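Long-range contacts in SG7.AF (Anopheles freeborni, PDB 6XL7), which inhibits the alternative pathway of host complement as a mosquito salivary protein, acting on the activated C3 convertase C3bBb: residues 14-19 with 65-70; 22-27 with 87-92; 35-40 with 105-110; 43-48 with 112-117. All blocks are in the same frame, centred on the assembly; numbering follows the deposited sequence.

Contact 1: 14-19 with 65-70; sequences RIDFDE and KVNDVK. With SO4 (sulfate ion), chain B.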
loop_
_atom_site.group_PDB
_atom_site.type_symbol
_atom_site.label_atom_id
_atom_site.label_comp_id
_atom_site.label_asym_id
_atom_site.label_seq_id
_atom_site.Cartn_x
_atom_site.Cartn_y
_atom_site.Cartn_z
ATOM N N ARG A 14 5.025 6.657 -5.655
ATOM C CA ARG A 14 4.906 7.687 -4.634
ATOM C C ARG A 14 4.750 7.118 -3.226
ATOM O O ARG A 14 4.835 7.883 -2.258
ATOM C CB ARG A 14 3.772 8.657 -4.998
ATOM C CG ARG A 14 4.105 9.555 -6.196
ATOM C CD ARG A 14 2.873 9.932 -7.025
ATOM N NE ARG A 14 3.186 10.887 -8.087
ATOM C CZ ARG A 14 2.306 11.330 -8.979
ATOM N NH1 ARG A 14 2.679 12.206 -9.904
ATOM N NH2 ARG A 14 1.051 10.899 -8.951
ATOM N N ILE A 15 4.528 5.811 -3.094
ATOM C CA ILE A 15 4.516 5.127 -1.793
ATOM C C ILE A 15 5.964 4.755 -1.519
ATOM O O ILE A 15 6.456 3.713 -1.955
ATOM C CB ILE A 15 3.599 3.908 -1.795
ATOM C CG1 ILE A 15 2.137 4.339 -1.920
ATOM C CG2 ILE A 15 3.792 3.082 -0.519
ATOM C CD1 ILE A 15 1.174 3.195 -2.184
ATOM N N ASP A 16 6.657 5.619 -0.788
ATOM C CA ASP A 16 8.082 5.442 -0.573
ATOM C C ASP A 16 8.348 4.594 0.661
ATOM O O ASP A 16 7.516 4.477 1.564
ATOM C CB ASP A 16 8.777 6.793 -0.436
ATOM C CG ASP A 16 8.208 7.626 0.691
ATOM O OD1 ASP A 16 7.073 7.340 1.130
ATOM O OD2 ASP A 16 8.893 8.572 1.134
ATOM N N PHE A 17 9.531 3.990 0.677
ATOM C CA PHE A 17 10.024 3.216 1.801
ATOM C C PHE A 17 11.352 3.807 2.248
ATOM O O PHE A 17 12.188 4.173 1.415
ATOM C CB PHE A 17 10.220 1.758 1.388
ATOM C CG PHE A 17 8.946 1.081 0.966
ATOM C CD1 PHE A 17 8.505 1.154 -0.343
ATOM C CD2 PHE A 17 8.181 0.378 1.881
ATOM C CE1 PHE A 17 7.333 0.535 -0.732
ATOM C CE2 PHE A 17 7.005 -0.241 1.497
ATOM C CZ PHE A 17 6.578 -0.164 0.194
ATOM N N ASP A 18 11.536 3.919 3.561
ATOM C CA ASP A 18 12.760 4.483 4.127
ATOM C C ASP A 18 13.802 3.373 4.199
ATOM O O ASP A 18 13.772 2.534 5.101
ATOM C CB ASP A 18 12.473 5.089 5.497
ATOM C CG ASP A 18 13.700 5.752 6.131
ATOM O OD1 ASP A 18 14.823 5.603 5.612
ATOM O OD2 ASP A 18 13.533 6.432 7.164
ATOM N N GLU A 19 14.751 3.389 3.256
ATOM C CA GLU A 19 15.733 2.320 3.123
ATOM C C GLU A 19 16.739 2.274 4.265
ATOM O O GLU A 19 17.523 1.322 4.334
ATOM C CB GLU A 19 16.473 2.444 1.789
ATOM C CG GLU A 19 15.622 2.088 0.578
ATOM C CD GLU A 19 15.209 0.629 0.562
ATOM O OE1 GLU A 19 14.038 0.347 0.241
ATOM O OE2 GLU A 19 16.056 -0.239 0.869
ATOM N N LYS A 65 -3.112 7.158 2.538
ATOM C CA LYS A 65 -3.609 6.124 3.439
ATOM C C LYS A 65 -2.563 5.044 3.662
ATOM O O LYS A 65 -2.333 4.614 4.800
ATOM C CB LYS A 65 -4.907 5.515 2.907
ATOM C CG LYS A 65 -6.115 6.436 3.003
ATOM C CD LYS A 65 -7.330 5.809 2.327
ATOM C CE LYS A 65 -8.570 6.664 2.533
ATOM N NZ LYS A 65 -9.786 6.047 1.921
ATOM N N VAL A 66 -1.896 4.610 2.593
ATOM C CA VAL A 66 -0.863 3.584 2.726
ATOM C C VAL A 66 0.299 4.111 3.541
ATOM O O VAL A 66 0.833 3.414 4.418
ATOM C CB VAL A 66 -0.405 3.087 1.344
ATOM C CG1 VAL A 66 0.831 2.185 1.503
ATOM C CG2 VAL A 66 -1.518 2.343 0.674
ATOM N N ASN A 67 0.703 5.357 3.302
ATOM C CA ASN A 67 1.823 5.864 4.060
ATOM C C ASN A 67 1.509 5.919 5.558
ATOM O O ASN A 67 2.360 5.543 6.372
ATOM C CB ASN A 67 2.394 7.136 3.425
ATOM C CG ASN A 67 3.090 6.840 2.075
ATOM O OD1 ASN A 67 2.910 7.556 1.083
ATOM N ND2 ASN A 67 3.871 5.760 2.039
ATOM N N ASP A 68 0.276 6.290 5.942
ATOM C CA ASP A 68 -0.100 6.302 7.359
ATOM C C ASP A 68 -0.157 4.894 7.949
ATOM O O ASP A 68 0.303 4.666 9.080
ATOM C CB ASP A 68 -1.455 6.986 7.528
ATOM C CG ASP A 68 -1.428 8.452 7.133
ATOM O OD1 ASP A 68 -0.327 9.045 7.089
ATOM O OD2 ASP A 68 -2.516 9.025 6.903
ATOM N N VAL A 69 -0.733 3.947 7.214
ATOM C CA VAL A 69 -0.801 2.562 7.673
ATOM C C VAL A 69 0.599 1.978 7.826
ATOM O O VAL A 69 0.893 1.275 8.803
ATOM C CB VAL A 69 -1.697 1.749 6.714
ATOM C CG1 VAL A 69 -1.476 0.255 6.864
ATOM C CG2 VAL A 69 -3.161 2.117 6.953
ATOM N N LYS A 70 1.498 2.292 6.891
ATOM C CA LYS A 70 2.859 1.779 6.961
ATOM C C LYS A 70 3.644 2.414 8.107
ATOM O O LYS A 70 4.392 1.715 8.803
ATOM C CB LYS A 70 3.549 1.989 5.614
ATOM C CG LYS A 70 4.990 1.531 5.597
ATOM C CD LYS A 70 5.461 1.259 4.181
ATOM C CE LYS A 70 5.463 2.529 3.333
ATOM N NZ LYS A 70 6.408 3.547 3.873
HETATM S S SO4 B . 6.141 12.597 -10.501
HETATM O O1 SO4 B . 7.329 13.300 -10.977
HETATM O O2 SO4 B . 5.075 13.564 -10.255
HETATM O O3 SO4 B . 6.447 11.897 -9.258
HETATM O O4 SO4 B . 5.707 11.642 -11.521
HETATM O O HOH W 1 9.156 2.406 5.265
#
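Lys70 reaches from helix 56-77 to the loop 14-19, the linker between helices 2-13 and 23-46 of this helical bundle. Its chain runs straight to CD and then bends twice, chi3 64° and chi4 62°. The extended part lays CD beside the Phe17 ring; the bends turn NZ back to the loop backbone. Lys70 CD comes within 3.4 Å of Phe17 CE2, and the two side chains cross at about a right angle. Lys70 NZ donates to Asp16 O over 2.7 Å, in the plane of that carbonyl. The carboxylate of Asp16 is not in contact with the ammonium, but its nearby negative charge probably favours the lysine's positive one. One turn earlier on the helix, Val66 meets Ile15, again nearly at right angles, with Val66 CG1 3.7 Å from Ile15 CG2. Asn67, in one of two conformers, passes Ile15 at a slant, its ND2 also 3.7 Å from Ile15 CG2. At the start of the loop Arg14, in one of its two conformers, turns away from the helix. Its NH1 donates to a sulfate ion, probably from the crystallisation liquor, which Arg13 also bonds. A water accepts from both Lys70 NZ and Asp18 N, at 3.3 Å each.

Contact 2: 22-27 with 87-92; sequences KSVYLQ and YSVDCL. With SO4 (sulfate ion), chain C.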
loop_
_atom_site.group_PDB
_atom_site.type_symbol
_atom_site.label_atom_id
_atom_site.label_comp_id
_atom_site.label_asym_id
_atom_site.label_seq_id
_atom_site.Cartn_x
_atom_site.Cartn_y
_atom_site.Cartn_z
ATOM N N LYS A 22 15.341 -1.246 9.148
ATOM C CA LYS A 22 15.866 -2.609 9.175
ATOM C C LYS A 22 15.292 -3.425 8.023
ATOM O O LYS A 22 14.105 -3.328 7.705
ATOM C CB LYS A 22 15.519 -3.286 10.500
ATOM C CG LYS A 22 16.258 -2.745 11.719
ATOM C CD LYS A 22 17.699 -3.231 11.761
ATOM C CE LYS A 22 18.338 -2.955 13.118
ATOM N NZ LYS A 22 19.705 -3.539 13.224
ATOM N N SER A 23 16.147 -4.249 7.414
ATOM C CA SER A 23 15.728 -5.015 6.241
ATOM C C SER A 23 14.580 -5.966 6.560
ATOM O O SER A 23 13.711 -6.193 5.708
ATOM C CB SER A 23 16.918 -5.784 5.660
ATOM O OG SER A 23 17.932 -4.895 5.236
ATOM N N VAL A 24 14.555 -6.546 7.758
ATOM C CA VAL A 24 13.465 -7.466 8.073
ATOM C C VAL A 24 12.125 -6.737 8.051
ATOM O O VAL A 24 11.115 -7.277 7.578
ATOM C CB VAL A 24 13.723 -8.225 9.391
ATOM C CG1 VAL A 24 13.689 -7.295 10.605
ATOM C CG2 VAL A 24 12.730 -9.367 9.543
ATOM N N TYR A 25 12.099 -5.495 8.538
ATOM C CA TYR A 25 10.884 -4.695 8.460
ATOM C C TYR A 25 10.565 -4.320 7.014
ATOM O O TYR A 25 9.414 -4.439 6.572
ATOM C CB TYR A 25 10.999 -3.449 9.355
ATOM C CG TYR A 25 10.106 -2.347 8.853
ATOM C CD1 TYR A 25 8.753 -2.317 9.175
ATOM C CD2 TYR A 25 10.600 -1.369 7.995
ATOM C CE1 TYR A 25 7.920 -1.331 8.658
ATOM C CE2 TYR A 25 9.774 -0.391 7.473
ATOM C CZ TYR A 25 8.443 -0.379 7.815
ATOM O OH TYR A 25 7.607 0.590 7.312
ATOM N N LEU A 26 11.571 -3.864 6.260
ATOM C CA LEU A 26 11.331 -3.427 4.886
ATOM C C LEU A 26 10.749 -4.547 4.037
ATOM O O LEU A 26 9.850 -4.311 3.220
ATOM C CB LEU A 26 12.632 -2.912 4.270
ATOM C CG LEU A 26 13.100 -1.537 4.735
ATOM C CD1 LEU A 26 14.512 -1.290 4.227
ATOM C CD2 LEU A 26 12.152 -0.450 4.226
ATOM N N GLN A 27 11.254 -5.772 4.210
ATOM C CA GLN A 27 10.734 -6.898 3.441
ATOM C C GLN A 27 9.254 -7.120 3.719
ATOM O O GLN A 27 8.465 -7.337 2.793
ATOM C CB GLN A 27 11.554 -8.157 3.732
ATOM C CG GLN A 27 12.961 -8.091 3.165
ATOM C CD GLN A 27 13.894 -9.119 3.773
ATOM O OE1 GLN A 27 13.464 -10.018 4.497
ATOM N NE2 GLN A 27 15.185 -8.985 3.485
ATOM N N TYR A 87 12.524 -3.424 17.611
ATOM C CA TYR A 87 13.138 -3.833 16.348
ATOM C C TYR A 87 13.237 -5.349 16.206
ATOM O O TYR A 87 13.918 -5.839 15.295
ATOM C CB TYR A 87 14.495 -3.155 16.088
ATOM C CG TYR A 87 14.486 -1.647 16.268
ATOM C CD1 TYR A 87 14.247 -0.802 15.197
ATOM C CD2 TYR A 87 14.721 -1.070 17.512
ATOM C CE1 TYR A 87 14.246 0.574 15.351
ATOM C CE2 TYR A 87 14.709 0.306 17.680
ATOM C CZ TYR A 87 14.470 1.123 16.592
ATOM O OH TYR A 87 14.464 2.494 16.744
ATOM N N SER A 88 12.549 -6.112 17.053
ATOM C CA SER A 88 12.639 -7.566 16.999
ATOM C C SER A 88 11.623 -8.145 16.018
ATOM O O SER A 88 10.616 -7.522 15.676
ATOM C CB SER A 88 12.396 -8.189 18.375
ATOM O OG SER A 88 11.080 -7.915 18.824
ATOM N N VAL A 89 11.893 -9.382 15.601
ATOM C CA VAL A 89 10.943 -10.131 14.785
ATOM C C VAL A 89 9.620 -10.306 15.524
ATOM O O VAL A 89 8.544 -10.262 14.912
ATOM C CB VAL A 89 11.561 -11.480 14.367
ATOM C CG1 VAL A 89 10.510 -12.401 13.757
ATOM C CG2 VAL A 89 12.696 -11.248 13.374
ATOM N N ASP A 90 9.670 -10.476 16.850
ATOM C CA ASP A 90 8.428 -10.628 17.604
ATOM C C ASP A 90 7.584 -9.358 17.561
ATOM O O ASP A 90 6.361 -9.433 17.410
ATOM C CB ASP A 90 8.713 -11.075 19.040
ATOM C CG ASP A 90 9.195 -12.521 19.122
ATOM O OD1 ASP A 90 8.795 -13.333 18.263
ATOM O OD2 ASP A 90 9.959 -12.838 20.058
ATOM N N CYS A 91 8.209 -8.183 17.678
ATOM C CA CYS A 91 7.447 -6.945 17.480
ATOM C C CYS A 91 6.853 -6.886 16.081
ATOM O O CYS A 91 5.683 -6.522 15.906
ATOM C CB CYS A 91 8.321 -5.705 17.688
ATOM S SG CYS A 91 8.828 -5.399 19.414
ATOM N N LEU A 92 7.652 -7.235 15.070
ATOM C CA LEU A 92 7.186 -7.188 13.687
ATOM C C LEU A 92 5.973 -8.089 13.493
ATOM O O LEU A 92 4.958 -7.668 12.927
ATOM C CB LEU A 92 8.324 -7.631 12.769
ATOM C CG LEU A 92 8.116 -7.394 11.277
ATOM C CD1 LEU A 92 8.040 -5.913 10.983
ATOM C CD2 LEU A 92 9.261 -8.017 10.513
HETATM S S SO4 C . 19.778 -4.579 8.468
HETATM O O1 SO4 C . 18.876 -5.164 9.457
HETATM O O2 SO4 C . 19.046 -3.620 7.643
HETATM O O3 SO4 C . 20.318 -5.643 7.622
HETATM O O4 SO4 C . 20.866 -3.887 9.154
#
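The Tyr25 ring meets Leu92 at its edge. Leu92 CD1 lies near the ring plane, 4.1 Å from Tyr25 CD1, and the two side chains cross at about a right angle. Tyr74 joins the same tyrosine in an edge-to-face pair, and Phe73 meets it with the planes at about 45°. The second ring, Tyr87, is met obliquely by the aliphatic part of Lys22, with Lys22 CG 4.5 Å from Tyr87 CD1. Leu92 CG stands anti to the backbone N, chi1 -169°, which carries its two methyls across to helix 23-46. CD1 goes to Tyr25. Leu92 CD2 lies 3.8 Å from Val24 CG2 and touches Val24 O. The Val24 and Leu92 side chains run antiparallel past one another, and Val89 adds a looser methyl contact with Val24. No hydrogen bond crosses here. Ser88 is the N-cap of helix 89-113; its OG accepts from Cys91 N at 3.1 Å. A sulfate, probably from the crystallisation liquor, sits at the start of helix 23-46, its O2 3.0 Å from Ser23 N. Cys91 pairs with Cys81 in a disulfide. This is apolar packing between the first turns of two helices at one end of a helical bundle.

Contact 3: 35-40 with 105-110; sequences SQLREP and EIRGET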
loop_
_atom_site.group_PDB
_atom_site.type_symbol
_atom_site.label_atom_id
_atom_site.label_comp_id
_atom_site.label_asym_id
_atom_site.label_seq_id
_atom_site.Cartn_x
_atom_site.Cartn_y
_atom_site.Cartn_z
ATOM N N SER A 35 1.298 -7.434 -2.085
ATOM C CA SER A 35 0.301 -8.501 -2.093
ATOM C C SER A 35 -1.108 -7.953 -1.893
ATOM O O SER A 35 -2.061 -8.465 -2.487
ATOM C CB SER A 35 0.629 -9.531 -1.007
ATOM O OG SER A 35 0.646 -8.932 0.280
ATOM N N GLN A 36 -1.262 -6.928 -1.060
ATOM C CA GLN A 36 -2.589 -6.423 -0.749
ATOM C C GLN A 36 -3.073 -5.359 -1.725
ATOM O O GLN A 36 -4.291 -5.151 -1.839
ATOM C CB GLN A 36 -2.625 -5.850 0.672
ATOM C CG GLN A 36 -2.414 -6.881 1.779
ATOM C CD GLN A 36 -3.618 -7.774 1.982
ATOM O OE1 GLN A 36 -4.765 -7.347 1.825
ATOM N NE2 GLN A 36 -3.363 -9.024 2.343
ATOM N N LEU A 37 -2.158 -4.692 -2.433
ATOM C CA LEU A 37 -2.526 -3.546 -3.261
ATOM C C LEU A 37 -2.008 -3.632 -4.693
ATOM O O LEU A 37 -2.808 -3.589 -5.639
ATOM C CB LEU A 37 -2.067 -2.247 -2.590
ATOM C CG LEU A 37 -2.886 -1.863 -1.352
ATOM C CD1 LEU A 37 -2.136 -0.844 -0.534
ATOM C CD2 LEU A 37 -4.237 -1.308 -1.777
ATOM N N ARG A 38 -0.690 -3.752 -4.883
ATOM C CA ARG A 38 -0.142 -3.621 -6.227
ATOM C C ARG A 38 -0.643 -4.735 -7.145
ATOM O O ARG A 38 -1.111 -4.466 -8.254
ATOM C CB ARG A 38 1.386 -3.556 -6.190
ATOM C CG ARG A 38 1.990 -3.026 -7.485
ATOM C CD ARG A 38 3.514 -2.997 -7.456
ATOM N NE ARG A 38 4.047 -1.947 -6.590
ATOM C CZ ARG A 38 4.470 -2.148 -5.347
ATOM N NH1 ARG A 38 4.418 -3.360 -4.823
ATOM N NH2 ARG A 38 4.942 -1.141 -4.619
ATOM N N GLU A 39 -0.567 -5.986 -6.690
ATOM C CA GLU A 39 -1.037 -7.077 -7.551
ATOM C C GLU A 39 -2.531 -7.007 -7.843
ATOM O O GLU A 39 -2.903 -6.993 -9.030
ATOM C CB GLU A 39 -0.574 -8.446 -7.032
ATOM C CG GLU A 39 -1.209 -9.591 -7.797
ATOM C CD GLU A 39 -0.759 -10.961 -7.329
ATOM O OE1 GLU A 39 -0.127 -11.057 -6.257
ATOM O OE2 GLU A 39 -1.051 -11.944 -8.046
ATOM N N PRO A 40 -3.432 -6.931 -6.858
ATOM C CA PRO A 40 -4.861 -6.909 -7.212
ATOM C C PRO A 40 -5.286 -5.673 -7.985
ATOM O O PRO A 40 -6.113 -5.785 -8.894
ATOM C CB PRO A 40 -5.582 -7.046 -5.862
ATOM C CG PRO A 40 -4.570 -6.721 -4.845
ATOM C CD PRO A 40 -3.231 -7.096 -5.408
ATOM N N GLU A 105 -8.211 -3.104 3.473
ATOM C CA GLU A 105 -9.322 -2.160 3.510
ATOM C C GLU A 105 -9.084 -1.013 2.538
ATOM O O GLU A 105 -10.013 -0.577 1.845
ATOM C CB GLU A 105 -9.531 -1.649 4.935
ATOM C CG GLU A 105 -9.948 -2.745 5.900
ATOM C CD GLU A 105 -10.034 -2.268 7.340
ATOM O OE1 GLU A 105 -10.515 -3.041 8.194
ATOM O OE2 GLU A 105 -9.622 -1.122 7.610
ATOM N N ILE A 106 -7.841 -0.539 2.451
ATOM C CA ILE A 106 -7.496 0.478 1.459
ATOM C C ILE A 106 -7.760 -0.037 0.050
ATOM O O ILE A 106 -8.251 0.704 -0.810
ATOM C CB ILE A 106 -6.047 0.963 1.648
ATOM C CG1 ILE A 106 -5.903 1.741 2.965
ATOM C CG2 ILE A 106 -5.621 1.829 0.466
ATOM C CD1 ILE A 106 -4.452 1.903 3.400
ATOM N N ARG A 107 -7.462 -1.316 -0.210
ATOM C CA ARG A 107 -7.742 -1.878 -1.529
ATOM C C ARG A 107 -9.221 -1.754 -1.870
ATOM O O ARG A 107 -9.581 -1.288 -2.957
ATOM C CB ARG A 107 -7.305 -3.348 -1.596
ATOM C CG ARG A 107 -7.633 -4.015 -2.951
ATOM C CD ARG A 107 -7.413 -5.529 -2.963
ATOM N NE ARG A 107 -8.169 -6.221 -1.920
ATOM C CZ ARG A 107 -7.627 -6.744 -0.823
ATOM N NH1 ARG A 107 -6.315 -6.665 -0.621
ATOM N NH2 ARG A 107 -8.398 -7.352 0.073
ATOM N N GLY A 108 -10.093 -2.160 -0.949
ATOM C CA GLY A 108 -11.520 -2.087 -1.220
ATOM C C GLY A 108 -12.000 -0.664 -1.434
ATOM O O GLY A 108 -12.818 -0.399 -2.322
ATOM N N GLU A 109 -11.497 0.271 -0.632
ATOM C CA GLU A 109 -11.892 1.668 -0.792
ATOM C C GLU A 109 -11.417 2.219 -2.129
ATOM O O GLU A 109 -12.170 2.909 -2.830
ATOM C CB GLU A 109 -11.331 2.495 0.367
ATOM C CG GLU A 109 -11.884 2.092 1.732
ATOM C CD GLU A 109 -10.981 2.475 2.893
ATOM O OE1 GLU A 109 -10.007 3.232 2.694
ATOM O OE2 GLU A 109 -11.255 2.008 4.019
ATOM N N THR A 110 -10.176 1.912 -2.502
ATOM C CA THR A 110 -9.617 2.394 -3.762
ATOM C C THR A 110 -10.370 1.818 -4.954
ATOM O O THR A 110 -10.645 2.535 -5.925
ATOM C CB THR A 110 -8.129 2.047 -3.823
ATOM O OG1 THR A 110 -7.464 2.642 -2.698
ATOM C CG2 THR A 110 -7.482 2.550 -5.122
HETATM O O HOH W 2 -7.483 -8.769 2.193
#
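Arg107 of helix 105-110 lies against helix 35-40, two neighbours in the helical bundle whose axes run 36° apart and come within 9.1 Å. The tight part is apolar. Leu37 CD2 presses on the backbone of Arg107, 3.6 Å from Arg107 CA, and also touches Ile106 CG2. Pro40 packs across the arginine chain, its CG 3.6 Å from Arg107 CD. Val66 of helix 56-77 and Phe12 of helix 2-13 also pack on Leu37, so this side faces the bundle interior. The other side is polar and reaches water. Arg107 bends at chi3, 56°, and this turns its guanidinium toward Gln36. There NH1 grips one residue twice. Arg107 NH1 donates to Gln36 O over 2.8 Å, on a lone pair. Arg107 NH1 also donates to Gln36 OE1 over 3.0 Å, from above that amide's plane. The backbone carbonyl belongs to a wider pi-type turn at 35-38. A water completes the polar side: it donates to Gln36 OE1 and accepts from Arg107 NH2, 2.7 Å away.

Contact 4: 43-48 with 112-117; sequences KKVLNY and KCLTTR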
loop_
_atom_site.group_PDB
_atom_site.type_symbol
_atom_site.label_atom_id
_atom_site.label_comp_id
_atom_site.label_asym_id
_atom_site.label_seq_id
_atom_site.Cartn_x
_atom_site.Cartn_y
_atom_site.Cartn_z
ATOM N N LYS A 43 -4.133 -5.915 -11.694
ATOM C CA LYS A 43 -4.999 -6.851 -12.406
ATOM C C LYS A 43 -6.335 -6.209 -12.747
ATOM O O LYS A 43 -6.883 -6.435 -13.833
ATOM C CB LYS A 43 -5.259 -8.090 -11.552
ATOM C CG LYS A 43 -4.084 -8.979 -11.244
ATOM C CD LYS A 43 -4.623 -10.227 -10.543
ATOM C CE LYS A 43 -3.538 -11.080 -9.943
ATOM N NZ LYS A 43 -4.092 -12.358 -9.411
ATOM N N LYS A 44 -6.876 -5.407 -11.832
ATOM C CA LYS A 44 -8.166 -4.768 -12.065
ATOM C C LYS A 44 -8.096 -3.797 -13.237
ATOM O O LYS A 44 -8.922 -3.852 -14.161
ATOM C CB LYS A 44 -8.596 -4.050 -10.789
ATOM C CG LYS A 44 -9.959 -3.381 -10.830
ATOM C CD LYS A 44 -10.292 -2.858 -9.430
ATOM C CE LYS A 44 -11.616 -2.101 -9.366
ATOM N NZ LYS A 44 -12.799 -2.988 -9.531
ATOM N N VAL A 45 -7.114 -2.893 -13.222
ATOM C CA VAL A 45 -7.080 -1.842 -14.235
ATOM C C VAL A 45 -6.620 -2.357 -15.582
ATOM O O VAL A 45 -6.898 -1.718 -16.603
ATOM C CB VAL A 45 -6.257 -0.614 -13.805
ATOM C CG1 VAL A 45 -6.709 -0.113 -12.442
ATOM C CG2 VAL A 45 -4.742 -0.904 -13.846
ATOM N N LEU A 46 -5.928 -3.492 -15.615
ATOM C CA LEU A 46 -5.564 -4.081 -16.893
ATOM C C LEU A 46 -6.791 -4.283 -17.775
ATOM O O LEU A 46 -6.700 -4.126 -18.997
ATOM C CB LEU A 46 -4.846 -5.408 -16.640
ATOM C CG LEU A 46 -4.125 -6.088 -17.790
ATOM C CD1 LEU A 46 -3.213 -5.110 -18.514
ATOM C CD2 LEU A 46 -3.341 -7.256 -17.220
ATOM N N ASN A 47 -7.949 -4.590 -17.167
ATOM C CA ASN A 47 -9.187 -4.883 -17.894
ATOM C C ASN A 47 -9.814 -3.667 -18.557
ATOM O O ASN A 47 -10.658 -3.832 -19.441
ATOM C CB ASN A 47 -10.253 -5.455 -16.947
ATOM C CG ASN A 47 -9.871 -6.797 -16.347
ATOM O OD1 ASN A 47 -9.987 -7.835 -17.002
ATOM N ND2 ASN A 47 -9.436 -6.787 -15.092
ATOM N N TYR A 48 -9.455 -2.465 -18.137
ATOM C CA TYR A 48 -10.176 -1.282 -18.579
ATOM C C TYR A 48 -9.940 -1.048 -20.063
ATOM O O TYR A 48 -8.840 -1.285 -20.573
ATOM C CB TYR A 48 -9.658 -0.078 -17.809
ATOM C CG TYR A 48 -9.986 -0.074 -16.333
ATOM C CD1 TYR A 48 -10.904 -0.975 -15.790
ATOM C CD2 TYR A 48 -9.385 0.845 -15.490
ATOM C CE1 TYR A 48 -11.202 -0.956 -14.429
ATOM C CE2 TYR A 48 -9.686 0.878 -14.147
ATOM C CZ TYR A 48 -10.582 -0.025 -13.624
ATOM O OH TYR A 48 -10.867 0.038 -12.272
ATOM N N LYS A 112 -13.427 1.159 -5.211
ATOM C CA LYS A 112 -14.704 1.849 -5.382
ATOM C C LYS A 112 -14.553 3.191 -6.095
ATOM O O LYS A 112 -15.491 3.636 -6.768
ATOM C CB LYS A 112 -15.393 2.047 -4.030
ATOM C CG LYS A 112 -15.927 0.771 -3.388
ATOM C CD LYS A 112 -16.583 1.079 -2.047
ATOM C CE LYS A 112 -17.255 -0.151 -1.451
ATOM N NZ LYS A 112 -16.279 -1.247 -1.190
ATOM N N CYS A 113 -13.405 3.854 -5.965
ATOM C CA CYS A 113 -13.240 5.205 -6.494
ATOM C C CYS A 113 -12.330 5.287 -7.709
ATOM O O CYS A 113 -12.100 6.392 -8.213
ATOM C CB CYS A 113 -12.752 6.182 -5.404
ATOM S SG CYS A 113 -11.155 5.841 -4.526
ATOM N N LEU A 114 -11.828 4.156 -8.207
ATOM C CA LEU A 114 -10.710 4.180 -9.147
ATOM C C LEU A 114 -11.060 4.874 -10.462
ATOM O O LEU A 114 -10.242 5.628 -10.999
ATOM C CB LEU A 114 -10.217 2.761 -9.418
ATOM C CG LEU A 114 -8.840 2.368 -8.897
ATOM C CD1 LEU A 114 -8.494 0.987 -9.426
ATOM C CD2 LEU A 114 -7.784 3.390 -9.289
ATOM N N THR A 115 -12.250 4.629 -11.005
ATOM C CA THR A 115 -12.601 5.187 -12.309
ATOM C C THR A 115 -13.525 6.394 -12.172
ATOM O O THR A 115 -14.260 6.550 -11.190
ATOM C CB THR A 115 -13.244 4.134 -13.223
ATOM O OG1 THR A 115 -14.490 3.702 -12.667
ATOM C CG2 THR A 115 -12.324 2.943 -13.391
ATOM N N THR A 116 -13.491 7.244 -13.195
ATOM C CA THR A 116 -14.312 8.449 -13.237
ATOM C C THR A 116 -14.785 8.673 -14.673
ATOM O O THR A 116 -14.509 7.871 -15.565
ATOM C CB THR A 116 -13.548 9.636 -12.638
ATOM O OG1 THR A 116 -14.439 10.739 -12.469
ATOM C CG2 THR A 116 -12.373 10.048 -13.516
ATOM N N ARG A 117 -15.522 9.759 -14.907
ATOM C CA ARG A 117 -16.008 10.057 -16.245
ATOM C C ARG A 117 -14.937 10.753 -17.069
ATOM O O ARG A 117 -14.015 11.376 -16.544
ATOM C CB ARG A 117 -17.154 11.064 -16.209
ATOM C CG ARG A 117 -18.304 10.760 -15.333
ATOM C CD ARG A 117 -19.246 11.942 -15.401
ATOM N NE ARG A 117 -20.504 11.674 -14.733
ATOM C CZ ARG A 117 -21.529 12.513 -14.738
ATOM N NH1 ARG A 117 -21.436 13.659 -15.401
ATOM N NH2 ARG A 117 -22.652 12.197 -14.110
#
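Tyr48 CG stands anti to its own carbonyl carbon, chi1 -68°, and the ring folds back over Val45. Val45 CA then lies 3.7 Å above one face of the Tyr48 ring, over its centre. The hydroxyl end points across to Leu114 and Thr115. Thr115 CG2, also anti to its carbonyl carbon, meets the ring obliquely at 3.4 Å from Tyr48 CE2. Leu114 CD1 packs between several groups: it is 3.7 Å from Val45 CG1, 3.8 Å from Tyr48 OH and within looser contact of Lys44 CD. Val45 and Leu114 cross at about a right angle. Within the first segment, Lys44 O accepts from both Asn47 N and Asn47 ND2, which approach the same face of its plane and hold the turn at 44-47. Around the contact, Leu59 packs on Leu114, and Val45 rests on helix 2-13. Cys113 forms a disulfide with Cys58. Apolar packing thus closes the end of the helical bundle where strands 53-54 and 115-116 form a small, weakly bonded antiparallel pair.

Overall arrangement
After helix 2-13, the loop 14-19 packs on helix 56-77 and closes the first long loop, contact 1. Helix 23-46 then gives its start to contact 2, its middle to contact 3 and its end to contact 4, each time meeting helix 89-113 or residues next to it at either end. All pairs of contacts cross along the chain; none nests. Contacts 2 and 4 lie on opposite sides of the chain's centre, with their own centres about 34 Å apart. Contact 1 touches both contact 2 and contact 3, the latter partly through the salt bridge Lys65-Glu109. Contacts 3 and 4 adjoin in sequence. Together they join helices 23-46, 56-77 and 89-113, with helix 2-13 brought in through its following loop.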